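Local coordinates for plexin-A4 (Homo sapiens, PDB 4E74), which is a semaphorin receptor whose ubiquitin-like cytoplasmic domain probably binds Rho-family GTPases, at residues A[101-104]-A[105-109]. Numbering follows the deposited sequence.
Sequences YQVP and DGSVV
Ser107 folds back onto Pro104, and the type II beta turn from Pro104 to Ser107 is a compact example of a chain reversal sealed by a side chain as well as by the backbone. The backbone bond of the turn runs from Ser107 N to Pro104 O at 3.2 Å, somewhat bent, at 150° about its hydrogen. A shorter bond, 2.6 Å, joins Ser107 OG to the same Pro104 O; both donors approach from one face of the carbonyl plane, the amide standing 38° out of it. The serine torsion explains the double grip: OG lies anti to the carbonyl carbon, on the same side as its own backbone N (chi1 -65°). Gly106, at positive phi, takes the third position of the turn, as type II geometry favours.

Packing is tight where Val103 and Ser107 are buried. Val103 CG1, anti to its amide nitrogen, reaches Ser107 OG at 3.3 Å, and Trp69 of strand 65-70 touches both side chains. Pro104 brings its ring CD to 3.4 Å from Ser107 OG and also meets Trp69, but is otherwise solvent-facing with Asp105 and Gly106. On this looser side Asp105 OD1 accepts a hydrogen bond from Val15 N of strand 13-18, the parallel neighbour of strand 108-113. A buried hydroxyl among carbon neighbours thus finds its acceptor inside its own turn, which leads into strand 108-113 in the middle of the sheet.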
loop_
_atom_site.group_PDB
_atom_site.type_symbol
_atom_site.label_atom_id
_atom_site.label_comp_id
_atom_site.label_asym_id
_atom_site.label_seq_id
_atom_site.Cartn_x
_atom_site.Cartn_y
_atom_site.Cartn_z
ATOM N N TYR A 101 -12.836 -18.394 14.359
ATOM C CA TYR A 101 -13.077 -17.807 15.683
ATOM C C TYR A 101 -14.549 -17.581 16.047
ATOM O O TYR A 101 -14.867 -17.152 17.150
ATOM C CB TYR A 101 -12.320 -16.476 15.806
ATOM C CG TYR A 101 -10.799 -16.534 15.910
ATOM C CD1 TYR A 101 -10.160 -16.971 17.091
ATOM C CD2 TYR A 101 -9.990 -16.041 14.900
ATOM C CE1 TYR A 101 -8.785 -16.950 17.190
ATOM C CE2 TYR A 101 -8.611 -16.011 14.975
ATOM C CZ TYR A 101 -7.993 -16.437 16.155
ATOM O OH TYR A 101 -6.640 -16.373 16.312
ATOM N N GLN A 102 -15.457 -17.871 15.092
ATOM C CA GLN A 102 -16.881 -17.731 15.279
ATOM C C GLN A 102 -17.275 -16.304 15.638
ATOM O O GLN A 102 -18.138 -16.030 16.483
ATOM C CB GLN A 102 -17.405 -18.780 16.294
ATOM C CG GLN A 102 -17.191 -20.195 15.821
ATOM C CD GLN A 102 -17.786 -21.210 16.792
ATOM O OE1 GLN A 102 -17.434 -21.221 17.951
ATOM N NE2 GLN A 102 -18.706 -22.057 16.309
ATOM N N VAL A 103 -16.679 -15.342 14.896
ATOM C CA VAL A 103 -16.986 -13.942 15.115
ATOM C C VAL A 103 -18.330 -13.585 14.465
ATOM O O VAL A 103 -18.475 -13.773 13.282
ATOM C CB VAL A 103 -15.865 -13.034 14.555
ATOM C CG1 VAL A 103 -16.245 -11.584 14.734
ATOM C CG2 VAL A 103 -14.534 -13.354 15.269
ATOM N N PRO A 104 -19.314 -13.105 15.257
ATOM C CA PRO A 104 -20.626 -12.754 14.720
ATOM C C PRO A 104 -20.618 -11.539 13.829
ATOM O O PRO A 104 -19.767 -10.646 14.005
ATOM C CB PRO A 104 -21.452 -12.422 15.961
ATOM C CG PRO A 104 -20.771 -13.060 17.106
ATOM C CD PRO A 104 -19.304 -13.121 16.737
ATOM N N ASP A 105 -21.575 -11.473 12.894
ATOM C CA ASP A 105 -21.731 -10.282 12.086
ATOM C C ASP A 105 -21.992 -9.088 12.994
ATOM O O ASP A 105 -22.708 -9.202 14.025
ATOM C CB ASP A 105 -22.902 -10.460 11.093
ATOM C CG ASP A 105 -23.184 -9.188 10.263
ATOM O OD1 ASP A 105 -22.478 -8.937 9.302
ATOM O OD2 ASP A 105 -24.138 -8.434 10.589
ATOM N N GLY A 106 -21.386 -7.934 12.669
ATOM C CA GLY A 106 -21.548 -6.740 13.438
ATOM C C GLY A 106 -20.631 -6.557 14.643
ATOM O O GLY A 106 -20.695 -5.540 15.340
ATOM N N SER A 107 -19.756 -7.516 14.863
ATOM C CA SER A 107 -18.786 -7.424 15.978
ATOM C C SER A 107 -17.913 -6.162 15.859
ATOM O O SER A 107 -17.511 -5.746 14.753
ATOM C CB SER A 107 -17.890 -8.660 15.969
ATOM O OG SER A 107 -18.641 -9.848 16.250
ATOM N N VAL A 108 -17.558 -5.622 17.027
ATOM C CA VAL A 108 -16.685 -4.439 17.151
ATOM C C VAL A 108 -15.237 -4.906 17.193
ATOM O O VAL A 108 -14.891 -5.832 17.928
ATOM C CB VAL A 108 -16.982 -3.621 18.421
ATOM C CG1 VAL A 108 -16.025 -2.407 18.537
ATOM C CG2 VAL A 108 -18.436 -3.152 18.445
ATOM N N VAL A 109 -14.373 -4.269 16.402
ATOM C CA VAL A 109 -12.963 -4.618 16.304
ATOM C C VAL A 109 -12.119 -3.359 16.275
ATOM O O VAL A 109 -12.650 -2.269 15.956
ATOM C CB VAL A 109 -12.591 -5.487 15.078
ATOM C CG1 VAL A 109 -13.397 -6.793 15.045
ATOM C CG2 VAL A 109 -12.787 -4.693 13.767
#